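Local coordinates for bacillaene synthase dehydratase PksH (Bacillus subtilis, PDB 3HP0), which catalyses the dehydration of the (S)-3-hydroxy-3-methylglutaryl group tethered to PksL to a 3-methylglutaconyl moiety during synthesis of the antibiotic bacillaene, at residues A[6-11]-A[36-41]; A[14-19]-A[50-55]; A[98-103]-A[202-207]; A[124-129]-A[190-195]. One frame throughout, in Å; residues are numbered along the deposited sequence.

Interaction 1 (A[6-11]-A[36-41]); sequences YQTIKV and IEECLQ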
loop_
_atom_site.group_PDB
_atom_site.type_symbol
_atom_site.label_atom_id
_atom_site.label_comp_id
_atom_site.label_asym_id
_atom_site.label_seq_id
_atom_site.Cartn_x
_atom_site.Cartn_y
_atom_site.Cartn_z
ATOM N N TYR A 6 7.019 12.313 14.439
ATOM C CA TYR A 6 6.889 10.978 13.845
ATOM C C TYR A 6 7.987 9.943 14.090
ATOM O O TYR A 6 9.176 10.238 13.957
ATOM C CB TYR A 6 6.670 11.112 12.329
ATOM C CG TYR A 6 5.619 12.144 11.979
ATOM C CD1 TYR A 6 5.930 13.243 11.171
ATOM C CD2 TYR A 6 4.328 12.060 12.511
ATOM C CE1 TYR A 6 4.983 14.241 10.905
ATOM C CE2 TYR A 6 3.368 13.050 12.249
ATOM C CZ TYR A 6 3.706 14.144 11.447
ATOM O OH TYR A 6 2.791 15.145 11.196
ATOM N N GLN A 7 7.569 8.720 14.423
ATOM C CA GLN A 7 8.485 7.608 14.667
ATOM C C GLN A 7 8.772 6.796 13.401
ATOM O O GLN A 7 9.813 6.149 13.307
ATOM C CB GLN A 7 7.908 6.638 15.706
ATOM C CG GLN A 7 8.157 6.951 17.166
ATOM C CD GLN A 7 8.206 5.673 18.005
ATOM O OE1 GLN A 7 7.410 4.752 17.801
ATOM N NE2 GLN A 7 9.139 5.618 18.954
ATOM N N THR A 8 7.864 6.819 12.431
ATOM C CA THR A 8 8.063 6.009 11.233
ATOM C C THR A 8 8.182 6.720 9.892
ATOM O O THR A 8 8.579 6.112 8.895
ATOM C CB THR A 8 6.937 4.971 11.098
ATOM O OG1 THR A 8 5.675 5.646 10.983
ATOM C CG2 THR A 8 6.903 4.058 12.322
ATOM N N ILE A 9 7.842 7.999 9.850
ATOM C CA ILE A 9 7.911 8.731 8.589
ATOM C C ILE A 9 8.563 10.102 8.683
ATOM O O ILE A 9 8.597 10.720 9.751
ATOM C CB ILE A 9 6.504 8.938 7.985
ATOM C CG1 ILE A 9 5.606 9.660 8.993
ATOM C CG2 ILE A 9 5.918 7.602 7.567
ATOM C CD1 ILE A 9 4.246 10.034 8.460
ATOM N N LYS A 10 9.081 10.564 7.546
ATOM C CA LYS A 10 9.698 11.879 7.456
ATOM C C LYS A 10 8.786 12.707 6.559
ATOM O O LYS A 10 8.653 12.425 5.370
ATOM C CB LYS A 10 11.080 11.815 6.802
ATOM C CG LYS A 10 11.934 10.607 7.134
ATOM C CD LYS A 10 13.297 10.738 6.455
ATOM C CE LYS A 10 13.943 9.381 6.184
ATOM N NZ LYS A 10 14.271 8.595 7.415
ATOM N N VAL A 11 8.149 13.723 7.117
ATOM C CA VAL A 11 7.276 14.555 6.308
ATOM C C VAL A 11 8.042 15.785 5.831
ATOM O O VAL A 11 8.908 16.311 6.534
ATOM C CB VAL A 11 6.020 14.979 7.098
ATOM C CG1 VAL A 11 5.051 15.736 6.188
ATOM C CG2 VAL A 11 5.347 13.747 7.670
ATOM N N ILE A 36 0.467 3.821 10.662
ATOM C CA ILE A 36 -0.870 4.093 10.139
ATOM C C ILE A 36 -1.446 5.379 10.718
ATOM O O ILE A 36 -2.051 6.186 10.005
ATOM C CB ILE A 36 -1.835 2.945 10.470
ATOM C CG1 ILE A 36 -1.382 1.669 9.765
ATOM C CG2 ILE A 36 -3.250 3.317 10.058
ATOM C CD1 ILE A 36 -2.247 0.467 10.069
ATOM N N GLU A 37 -1.259 5.554 12.019
ATOM C CA GLU A 37 -1.750 6.730 12.720
ATOM C C GLU A 37 -1.047 8.000 12.236
ATOM O O GLU A 37 -1.693 9.016 11.983
ATOM C CB GLU A 37 -1.557 6.549 14.234
ATOM C CG GLU A 37 -2.003 7.736 15.087
ATOM C CD GLU A 37 -3.417 8.203 14.765
ATOM O OE1 GLU A 37 -3.651 8.684 13.634
ATOM O OE2 GLU A 37 -4.298 8.092 15.641
ATOM N N GLU A 38 0.272 7.941 12.102
ATOM C CA GLU A 38 1.042 9.092 11.644
ATOM C C GLU A 38 0.627 9.547 10.244
ATOM O O GLU A 38 0.617 10.741 9.951
ATOM C CB GLU A 38 2.535 8.762 11.661
ATOM C CG GLU A 38 3.141 8.764 13.052
ATOM C CD GLU A 38 4.562 8.229 13.068
ATOM O OE1 GLU A 38 5.300 8.471 12.088
ATOM O OE2 GLU A 38 4.947 7.578 14.065
ATOM N N CYS A 39 0.288 8.588 9.386
ATOM C CA CYS A 39 -0.137 8.882 8.020
ATOM C C CYS A 39 -1.506 9.547 8.011
ATOM O O CYS A 39 -1.708 10.563 7.342
ATOM C CB CYS A 39 -0.190 7.600 7.186
ATOM S SG CYS A 39 1.423 6.904 6.757
ATOM N N LEU A 40 -2.447 8.974 8.751
ATOM C CA LEU A 40 -3.790 9.535 8.821
ATOM C C LEU A 40 -3.698 10.969 9.318
ATOM O O LEU A 40 -4.453 11.842 8.898
ATOM C CB LEU A 40 -4.647 8.706 9.770
ATOM C CG LEU A 40 -4.859 7.280 9.268
ATOM C CD1 LEU A 40 -5.498 6.427 10.347
ATOM C CD2 LEU A 40 -5.730 7.325 8.025
ATOM N N GLN A 41 -2.742 11.190 10.210
ATOM C CA GLN A 41 -2.490 12.491 10.806
ATOM C C GLN A 41 -1.914 13.470 9.783
ATOM O O GLN A 41 -2.261 14.652 9.774
ATOM C CB GLN A 41 -1.515 12.316 11.963
ATOM C CG GLN A 41 -1.157 13.586 12.679
ATOM C CD GLN A 41 -0.038 13.369 13.673
ATOM O OE1 GLN A 41 -0.092 12.455 14.501
ATOM N NE2 GLN A 41 0.987 14.210 13.599
#
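Glu38 reaches out from helix 34-48 and lays its carboxylate against the turning backbone of Gln7, Thr8 and Ile9, where the contact is tightest. With CG beside the backbone N (chi1 -76°) and an extended chain beyond it, the acid spans the gap between helix and chain start. Its OE1 takes Thr8 N at 3.1 Å through the syn lone pair, in a nearly straight bond (163°). Weaker bonds to the same OE1 come from Thr8 OG1, also at 3.1 Å, and from Ile9 N at 3.4 Å. Its OE2 accepts from Gln7 N at 2.9 Å, met from above the carboxylate plane. Both oxygens of this buried acid are thus gripped, and the gathered N-H dipoles would be expected to stabilise a negative charge there. Apolar groups flank the stem: Ile9 CD1 lies 3.8 Å from Glu38 CB, and Tyr6 CD2 lies 3.5 Å from Glu38 CG, the ring and the acid running antiparallel alongside one another. Toward solvent the packing slackens. Gln41 brings NE2 to the edge of the Tyr6 ring, its amide turned 46° from the ring plane, and gives the tyrosine OH only a weak bond of 3.1 Å. Gln7 turns its amide off from the helix. Ile9 continues inward onto Val42 and Phe22, joining the apolar layer between helix and sheet. An acid on the first long helix here fastens the chain's entry into edge strand 9-14 of a crotonase-fold domain.

Interaction 2 (A[14-19]-A[50-55]); sequences QASVCY and TVTVVV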
loop_
_atom_site.group_PDB
_atom_site.type_symbol
_atom_site.label_atom_id
_atom_site.label_comp_id
_atom_site.label_asym_id
_atom_site.label_seq_id
_atom_site.Cartn_x
_atom_site.Cartn_y
_atom_site.Cartn_z
ATOM N N GLN A 14 6.515 21.048 0.253
ATOM C CA GLN A 14 7.212 21.850 -0.751
ATOM C C GLN A 14 6.178 22.427 -1.693
ATOM O O GLN A 14 5.689 21.755 -2.590
ATOM C CB GLN A 14 8.235 21.009 -1.525
ATOM C CG GLN A 14 9.464 20.615 -0.693
ATOM C CD GLN A 14 10.619 20.114 -1.552
ATOM O OE1 GLN A 14 10.771 20.522 -2.710
ATOM N NE2 GLN A 14 11.450 19.240 -0.979
ATOM N N ALA A 15 5.862 23.691 -1.464
ATOM C CA ALA A 15 4.866 24.390 -2.239
ATOM C C ALA A 15 3.544 23.705 -1.938
ATOM O O ALA A 15 3.152 23.591 -0.782
ATOM C CB ALA A 15 5.201 24.332 -3.751
ATOM N N SER A 16 2.885 23.203 -2.966
ATOM C CA SER A 16 1.616 22.561 -2.769
ATOM C C SER A 16 1.707 21.029 -2.730
ATOM O O SER A 16 0.706 20.337 -2.901
ATOM C CB SER A 16 0.691 23.049 -3.874
ATOM O OG SER A 16 1.424 23.160 -5.083
ATOM N N VAL A 17 2.909 20.513 -2.482
ATOM C CA VAL A 17 3.155 19.076 -2.422
ATOM C C VAL A 17 3.628 18.587 -1.051
ATOM O O VAL A 17 4.396 19.263 -0.377
ATOM C CB VAL A 17 4.229 18.659 -3.437
ATOM C CG1 VAL A 17 4.505 17.163 -3.310
ATOM C CG2 VAL A 17 3.801 19.019 -4.831
ATOM N N CYS A 18 3.190 17.399 -0.654
ATOM C CA CYS A 18 3.611 16.848 0.619
ATOM C C CYS A 18 4.300 15.501 0.418
ATOM O O CYS A 18 3.738 14.595 -0.196
ATOM C CB CYS A 18 2.430 16.661 1.562
ATOM S SG CYS A 18 2.929 15.790 3.056
ATOM N N TYR A 19 5.520 15.377 0.935
ATOM C CA TYR A 19 6.283 14.146 0.804
ATOM C C TYR A 19 6.285 13.364 2.106
ATOM O O TYR A 19 6.721 13.856 3.150
ATOM C CB TYR A 19 7.733 14.444 0.398
ATOM C CG TYR A 19 7.888 15.065 -0.977
ATOM C CD1 TYR A 19 8.107 14.277 -2.107
ATOM C CD2 TYR A 19 7.794 16.439 -1.143
ATOM C CE1 TYR A 19 8.225 14.855 -3.371
ATOM C CE2 TYR A 19 7.910 17.026 -2.390
ATOM C CZ TYR A 19 8.123 16.239 -3.501
ATOM O OH TYR A 19 8.226 16.853 -4.735
ATOM N N THR A 50 -3.232 24.054 1.888
ATOM C CA THR A 50 -3.099 24.450 0.498
ATOM C C THR A 50 -2.479 23.358 -0.398
ATOM O O THR A 50 -2.262 23.565 -1.591
ATOM C CB THR A 50 -2.277 25.791 0.376
ATOM O OG1 THR A 50 -1.875 25.989 -0.988
ATOM C CG2 THR A 50 -1.049 25.800 1.315
ATOM N N VAL A 51 -2.225 22.182 0.157
ATOM C CA VAL A 51 -1.617 21.120 -0.631
ATOM C C VAL A 51 -2.577 20.424 -1.606
ATOM O O VAL A 51 -3.757 20.198 -1.298
ATOM C CB VAL A 51 -0.970 20.073 0.292
ATOM C CG1 VAL A 51 -1.184 20.486 1.733
ATOM C CG2 VAL A 51 -1.518 18.663 0.008
ATOM N N THR A 52 -2.054 20.083 -2.782
ATOM C CA THR A 52 -2.847 19.413 -3.809
ATOM C C THR A 52 -2.275 18.058 -4.189
ATOM O O THR A 52 -2.933 17.283 -4.885
ATOM C CB THR A 52 -2.922 20.243 -5.108
ATOM O OG1 THR A 52 -1.607 20.380 -5.667
ATOM C CG2 THR A 52 -3.493 21.602 -4.831
ATOM N N VAL A 53 -1.049 17.776 -3.758
ATOM C CA VAL A 53 -0.438 16.495 -4.090
ATOM C C VAL A 53 0.290 15.892 -2.905
ATOM O O VAL A 53 0.950 16.600 -2.160
ATOM C CB VAL A 53 0.587 16.612 -5.273
ATOM C CG1 VAL A 53 1.152 15.231 -5.622
ATOM C CG2 VAL A 53 -0.075 17.221 -6.497
ATOM N N VAL A 54 0.161 14.575 -2.736
ATOM C CA VAL A 54 0.845 13.864 -1.663
ATOM C C VAL A 54 1.677 12.758 -2.305
ATOM O O VAL A 54 1.142 11.925 -3.045
ATOM C CB VAL A 54 -0.140 13.209 -0.674
ATOM C CG1 VAL A 54 0.640 12.509 0.429
ATOM C CG2 VAL A 54 -1.096 14.253 -0.091
ATOM N N VAL A 55 2.979 12.756 -2.028
ATOM C CA VAL A 55 3.879 11.748 -2.578
ATOM C C VAL A 55 4.352 10.797 -1.482
ATOM O O VAL A 55 4.684 11.221 -0.376
ATOM C CB VAL A 55 5.117 12.398 -3.243
ATOM C CG1 VAL A 55 6.065 11.322 -3.736
ATOM C CG2 VAL A 55 4.679 13.295 -4.400
#
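Tyr19 sets its ring beside the Val55 side chain, the two pointing the same way from neighbouring strands, with CD1 of Tyr19 3.7 Å from CB of Val55. On that same face Val17 follows the pattern: its CG2 sits 4.0 Å from Val53 CB, while its other methyl, CG1, anti to the backbone N (chi1 178°), reaches obliquely to Val55 CG2. Leu196 of helix 190-199 covers this side, meeting both Tyr19 and Val53. Cys18 and Val54 turn to the other face, where both touch Cys46 of helix 34-48. The backbones run parallel, 18° apart, joined by Cys18 N to Val53 O at 2.8 Å and by Val55 N to Cys18 O at 2.7 Å. Within the type II' turn Gln14-Val17, Ser16 O is shared: it takes Thr52 N at 2.8 Å and Val53 N at 3.2 Å, both in the carbonyl plane. These are adjacent strands of the beta-alpha-beta unit 17-22, 34-48 and 53-57. These bonds satisfy the peptide groups facing each other across the pair, while valines and the Tyr19 ring pack on one face and Cys18 and Val54 on the other, so peptides set the register and apolar side chains seal it.

Interaction 3 (A[98-103]-A[202-207]); sequences TGPYVT and LNKKGI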
loop_
_atom_site.group_PDB
_atom_site.type_symbol
_atom_site.label_atom_id
_atom_site.label_comp_id
_atom_site.label_asym_id
_atom_site.label_seq_id
_atom_site.Cartn_x
_atom_site.Cartn_y
_atom_site.Cartn_z
ATOM N N THR A 98 -9.552 8.753 -1.881
ATOM C CA THR A 98 -10.661 9.678 -1.718
ATOM C C THR A 98 -10.368 11.127 -1.337
ATOM O O THR A 98 -11.151 12.015 -1.643
ATOM C CB THR A 98 -11.657 9.101 -0.674
ATOM O OG1 THR A 98 -12.076 7.794 -1.088
ATOM C CG2 THR A 98 -12.889 9.976 -0.573
ATOM N N GLY A 99 -9.250 11.362 -0.671
ATOM C CA GLY A 99 -8.929 12.704 -0.230
ATOM C C GLY A 99 -8.833 13.800 -1.274
ATOM O O GLY A 99 -8.626 13.535 -2.458
ATOM N N PRO A 100 -8.968 15.065 -0.841
ATOM C CA PRO A 100 -8.898 16.223 -1.735
ATOM C C PRO A 100 -7.451 16.525 -2.134
ATOM O O PRO A 100 -6.890 17.565 -1.782
ATOM C CB PRO A 100 -9.520 17.333 -0.898
ATOM C CG PRO A 100 -8.988 17.018 0.476
ATOM C CD PRO A 100 -9.143 15.493 0.563
ATOM N N TYR A 101 -6.859 15.589 -2.866
ATOM C CA TYR A 101 -5.494 15.707 -3.366
ATOM C C TYR A 101 -5.161 14.478 -4.190
ATOM O O TYR A 101 -5.752 13.421 -4.012
ATOM C CB TYR A 101 -4.489 15.848 -2.218
ATOM C CG TYR A 101 -4.830 15.014 -1.010
ATOM C CD1 TYR A 101 -4.884 13.619 -1.096
ATOM C CD2 TYR A 101 -5.151 15.618 0.208
ATOM C CE1 TYR A 101 -5.253 12.845 -0.011
ATOM C CE2 TYR A 101 -5.523 14.848 1.309
ATOM C CZ TYR A 101 -5.576 13.457 1.189
ATOM O OH TYR A 101 -5.992 12.687 2.251
ATOM N N VAL A 102 -4.223 14.640 -5.111
ATOM C CA VAL A 102 -3.790 13.554 -5.960
ATOM C C VAL A 102 -2.669 12.844 -5.225
ATOM O O VAL A 102 -1.668 13.470 -4.861
ATOM C CB VAL A 102 -3.304 14.110 -7.317
ATOM C CG1 VAL A 102 -2.629 13.024 -8.135
ATOM C CG2 VAL A 102 -4.508 14.693 -8.077
ATOM N N THR A 103 -2.852 11.548 -4.962
ATOM C CA THR A 103 -1.827 10.793 -4.260
ATOM C C THR A 103 -0.973 10.038 -5.262
ATOM O O THR A 103 -1.475 9.557 -6.277
ATOM C CB THR A 103 -2.441 9.832 -3.211
ATOM O OG1 THR A 103 -3.292 8.883 -3.855
ATOM C CG2 THR A 103 -3.260 10.631 -2.190
ATOM N N LEU A 202 -3.626 22.181 -11.682
ATOM C CA LEU A 202 -4.932 21.744 -11.212
ATOM C C LEU A 202 -5.101 22.471 -9.882
ATOM O O LEU A 202 -4.106 22.853 -9.256
ATOM C CB LEU A 202 -4.960 20.222 -10.977
ATOM C CG LEU A 202 -4.595 19.271 -12.133
ATOM C CD1 LEU A 202 -4.848 17.824 -11.661
ATOM C CD2 LEU A 202 -5.403 19.605 -13.384
ATOM N N ASN A 203 -6.339 22.688 -9.463
ATOM C CA ASN A 203 -6.577 23.341 -8.187
ATOM C C ASN A 203 -7.233 22.304 -7.256
ATOM O O ASN A 203 -7.905 21.372 -7.722
ATOM C CB ASN A 203 -7.479 24.569 -8.378
ATOM C CG ASN A 203 -8.920 24.197 -8.646
ATOM O OD1 ASN A 203 -9.621 23.738 -7.750
ATOM N ND2 ASN A 203 -9.369 24.385 -9.881
ATOM N N LYS A 204 -7.030 22.463 -5.950
ATOM C CA LYS A 204 -7.576 21.541 -4.958
ATOM C C LYS A 204 -9.066 21.261 -5.142
ATOM O O LYS A 204 -9.505 20.111 -5.063
ATOM C CB LYS A 204 -7.327 22.087 -3.553
ATOM C CG LYS A 204 -7.437 21.061 -2.433
ATOM C CD LYS A 204 -7.131 21.720 -1.100
ATOM C CE LYS A 204 -7.044 20.718 0.039
ATOM N NZ LYS A 204 -5.870 19.818 -0.076
ATOM N N LYS A 205 -9.833 22.319 -5.391
ATOM C CA LYS A 205 -11.277 22.232 -5.581
ATOM C C LYS A 205 -11.719 21.309 -6.721
ATOM O O LYS A 205 -12.651 20.523 -6.562
ATOM C CB LYS A 205 -11.840 23.639 -5.805
ATOM C CG LYS A 205 -13.345 23.708 -6.049
ATOM C CD LYS A 205 -13.773 25.149 -6.364
ATOM C CE LYS A 205 -15.281 25.275 -6.466
ATOM N NZ LYS A 205 -15.698 26.710 -6.418
ATOM N N GLY A 206 -11.069 21.415 -7.874
ATOM C CA GLY A 206 -11.430 20.567 -8.992
ATOM C C GLY A 206 -11.038 19.127 -8.719
ATOM O O GLY A 206 -11.776 18.198 -9.045
ATOM N N ILE A 207 -9.882 18.943 -8.095
ATOM C CA ILE A 207 -9.391 17.617 -7.777
ATOM C C ILE A 207 -10.327 16.927 -6.805
ATOM O O ILE A 207 -10.722 15.775 -7.018
ATOM C CB ILE A 207 -7.982 17.675 -7.143
ATOM C CG1 ILE A 207 -6.984 18.305 -8.122
ATOM C CG2 ILE A 207 -7.523 16.265 -6.750
ATOM C CD1 ILE A 207 -5.590 18.484 -7.532
#
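The first turn of helix 204-217, capped by Asn203, packs against the link that carries the chain from helix 87-98 into strand 102-107, with Lys204 and Ile207 making the touch. In the N-cap, OD1 of Asn203 accepts from Gly206 N at 2.7 Å, the donor standing 40° out of the carbonyl plane. One residue on, Lys204 runs out with CG anti to the backbone N (chi1 -162°) and stays extended until a bend at its last torsion (chi4 68°) swings the ammonium onto the link. There NZ of Lys204 gives a bond of 3.0 Å to Pro100 O, close to the axis of the C=O. The same NZ also bonds to Val51 O and Cys46 O. The aliphatic part follows along, with CE of Lys204 4.2 Å from Pro100 CG. Pro100 is the centre of an inverse gamma turn, and its carbonyl points to the lysine. The Tyr101 ring folds back over Gly99, with Gly99 C 3.8 Å above the ring, and Lys204 NZ comes near the ring edge. On the inner side Ile207 CG2 presses on Val102 CG2 at 3.6 Å, the two side chains crossing at about a right angle, and also reaches Tyr101 C at 3.9 Å. Beside them Tyr101 O is taken by Lys211 NZ. Three main-chain oxygens thus accept from Lys204 NZ, tying helix 204-217 to the link, to the end of helix 34-48 and to the approach to strand 53-57 at one ammonium group, a setting of carbonyl oxygens that would be expected to favour its charged form.

Interaction 4 (A[124-129]-A[190-195]); sequences IAIADQ and VLLRKH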
loop_
_atom_site.group_PDB
_atom_site.type_symbol
_atom_site.label_atom_id
_atom_site.label_comp_id
_atom_site.label_asym_id
_atom_site.label_seq_id
_atom_site.Cartn_x
_atom_site.Cartn_y
_atom_site.Cartn_z
ATOM N N ILE A 124 -1.927 7.707 -8.488
ATOM C CA ILE A 124 -0.884 7.523 -9.487
ATOM C C ILE A 124 0.335 6.827 -8.900
ATOM O O ILE A 124 0.859 7.232 -7.856
ATOM C CB ILE A 124 -0.426 8.875 -10.055
ATOM C CG1 ILE A 124 -1.612 9.563 -10.732
ATOM C CG2 ILE A 124 0.764 8.674 -11.012
ATOM C CD1 ILE A 124 -1.272 10.886 -11.350
ATOM N N ALA A 125 0.798 5.791 -9.588
ATOM C CA ALA A 125 1.953 5.039 -9.124
ATOM C C ALA A 125 3.048 5.021 -10.186
ATOM O O ALA A 125 2.826 4.560 -11.304
ATOM C CB ALA A 125 1.539 3.612 -8.766
ATOM N N ILE A 126 4.222 5.525 -9.828
ATOM C CA ILE A 126 5.352 5.553 -10.756
ATOM C C ILE A 126 6.530 4.737 -10.211
ATOM O O ILE A 126 6.669 4.541 -9.007
ATOM C CB ILE A 126 5.832 6.996 -11.008
ATOM C CG1 ILE A 126 6.471 7.557 -9.746
ATOM C CG2 ILE A 126 4.657 7.875 -11.398
ATOM C CD1 ILE A 126 7.012 8.936 -9.925
ATOM N N ALA A 127 7.388 4.262 -11.099
ATOM C CA ALA A 127 8.520 3.475 -10.637
ATOM C C ALA A 127 9.703 3.547 -11.592
ATOM O O ALA A 127 9.646 4.232 -12.616
ATOM C CB ALA A 127 8.079 2.020 -10.449
ATOM N N ASP A 128 10.779 2.849 -11.228
ATOM C CA ASP A 128 11.972 2.765 -12.064
ATOM C C ASP A 128 12.164 1.297 -12.443
ATOM O O ASP A 128 11.372 0.447 -12.040
ATOM C CB ASP A 128 13.212 3.298 -11.337
ATOM C CG ASP A 128 13.561 2.502 -10.095
ATOM O OD1 ASP A 128 13.375 1.267 -10.095
ATOM O OD2 ASP A 128 14.047 3.114 -9.120
ATOM N N GLN A 129 13.208 1.012 -13.215
ATOM C CA GLN A 129 13.528 -0.342 -13.686
ATOM C C GLN A 129 13.621 -1.380 -12.569
ATOM O O GLN A 129 13.403 -2.572 -12.781
ATOM C CB GLN A 129 14.878 -0.335 -14.407
ATOM C CG GLN A 129 15.162 0.890 -15.227
ATOM C CD GLN A 129 14.522 0.829 -16.590
ATOM O OE1 GLN A 129 14.691 -0.152 -17.318
ATOM N NE2 GLN A 129 13.795 1.879 -16.956
ATOM N N VAL A 190 12.971 12.347 -12.183
ATOM C CA VAL A 190 12.750 13.218 -13.307
ATOM C C VAL A 190 11.320 12.952 -13.745
ATOM O O VAL A 190 10.564 13.863 -14.058
ATOM C CB VAL A 190 13.698 12.878 -14.477
ATOM C CG1 VAL A 190 13.325 13.725 -15.693
ATOM C CG2 VAL A 190 15.158 13.095 -14.060
ATOM N N LEU A 191 10.973 11.672 -13.758
ATOM C CA LEU A 191 9.647 11.221 -14.148
ATOM C C LEU A 191 8.618 11.776 -13.161
ATOM O O LEU A 191 7.531 12.213 -13.551
ATOM C CB LEU A 191 9.601 9.691 -14.170
ATOM C CG LEU A 191 8.278 9.091 -14.638
ATOM C CD1 LEU A 191 7.953 9.638 -16.014
ATOM C CD2 LEU A 191 8.363 7.564 -14.652
ATOM N N LEU A 192 8.970 11.768 -11.880
ATOM C CA LEU A 192 8.085 12.291 -10.855
ATOM C C LEU A 192 7.877 13.782 -11.100
ATOM O O LEU A 192 6.745 14.250 -11.150
ATOM C CB LEU A 192 8.682 12.048 -9.460
ATOM C CG LEU A 192 7.977 12.730 -8.279
ATOM C CD1 LEU A 192 6.491 12.396 -8.279
ATOM C CD2 LEU A 192 8.617 12.271 -6.982
ATOM N N ARG A 193 8.970 14.522 -11.272
ATOM C CA ARG A 193 8.881 15.954 -11.520
ATOM C C ARG A 193 8.032 16.311 -12.734
ATOM O O ARG A 193 7.352 17.336 -12.725
ATOM C CB ARG A 193 10.276 16.568 -11.672
ATOM C CG ARG A 193 10.998 16.817 -10.351
ATOM C CD ARG A 193 12.242 17.690 -10.550
ATOM N NE ARG A 193 13.287 17.002 -11.304
ATOM C CZ ARG A 193 14.107 16.087 -10.791
ATOM N NH1 ARG A 193 14.011 15.750 -9.508
ATOM N NH2 ARG A 193 15.015 15.500 -11.566
ATOM N N LYS A 194 8.058 15.489 -13.778
ATOM C CA LYS A 194 7.251 15.785 -14.959
ATOM C C LYS A 194 5.766 15.651 -14.620
ATOM O O LYS A 194 4.911 16.305 -15.229
ATOM C CB LYS A 194 7.605 14.842 -16.107
ATOM C CG LYS A 194 9.053 14.964 -16.568
ATOM C CD LYS A 194 9.315 14.132 -17.822
ATOM C CE LYS A 194 10.745 14.306 -18.318
ATOM N NZ LYS A 194 11.033 13.436 -19.495
ATOM N N HIS A 195 5.472 14.794 -13.643
ATOM C CA HIS A 195 4.107 14.582 -13.195
ATOM C C HIS A 195 3.685 15.740 -12.288
ATOM O O HIS A 195 2.621 16.330 -12.483
ATOM C CB HIS A 195 3.985 13.245 -12.449
ATOM C CG HIS A 195 3.859 12.058 -13.355
ATOM N ND1 HIS A 195 4.924 11.535 -14.060
ATOM C CD2 HIS A 195 2.777 11.327 -13.718
ATOM C CE1 HIS A 195 4.503 10.540 -14.819
ATOM N NE2 HIS A 195 3.204 10.394 -14.632
#
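Ile126 carries this contact by turning its two branches to different partners on helix 190-199. Its CG2 methyl sits over the centre of the His195 imidazole, 4.3 Å above one face. The longer branch, with CG1 between the backbone N and the carbonyl carbon (chi1 69°), sends CD1 toward the helix backbone, 3.6 Å from Leu192 CB; the isoleucine and the leucine cross there at about a right angle. Leu192 CD1 closes on the same methyl at 3.9 Å. Ile124, two residues back on the strand, brings CG2 to 4.3 Å from His195 CD2, approaching the ring obliquely. At the far end Leu191 CD2 lies over the main chain, 4.1 Å from Ala127 O, and more loosely by Ile126 CB. The imidazole is held in its orientation from within the helix: ND1 of His195 donates to Leu191 O at 2.7 Å in a nearly straight bond (166°). The carbonyl oxygen lies near the ring plane. That bond keeps one ring face turned to the strand, and the proton it uses is on ND1. Side chains meet across the interface by van der Waals packing alone. Helix and strand run roughly antiparallel, 153° between their directions, with their axes 9.1 Å apart. Strand 124-127 is one of the two outermost strands of its sheet, hydrogen-bonded to strand 102-107 through Ile124 and Ile126, while Ala125 hydrogen-bonds to Asp182. The helix packs along the sheet face, touching Tyr19, Val53 and Val55 on the inner strands.

Overall arrangement
All four contacts build on one five-stranded sheet. Interactions 2 and 3 are buried; interactions 1 and 4, which attach helices near the opposite edge strands, 9-14 and 124-127, are only partly so. Interaction 2 pairs two inner strands joined by backbone hydrogen bonds, with valines on both faces. The edge contacts differ in chemistry: a carboxylate gripped by backbone N-H groups in interaction 1, apolar packing on an imidazole in interaction 4. Interaction 3 uses a lysine ammonium on carbonyls and is linked directly to interaction 2 through Lys204 and Val51, and through Thr52 and Val102. Interactions 3 and 4 meet where Thr103 pairs with Ile124, and Val11 packs on Cys18 between interactions 1 and 2.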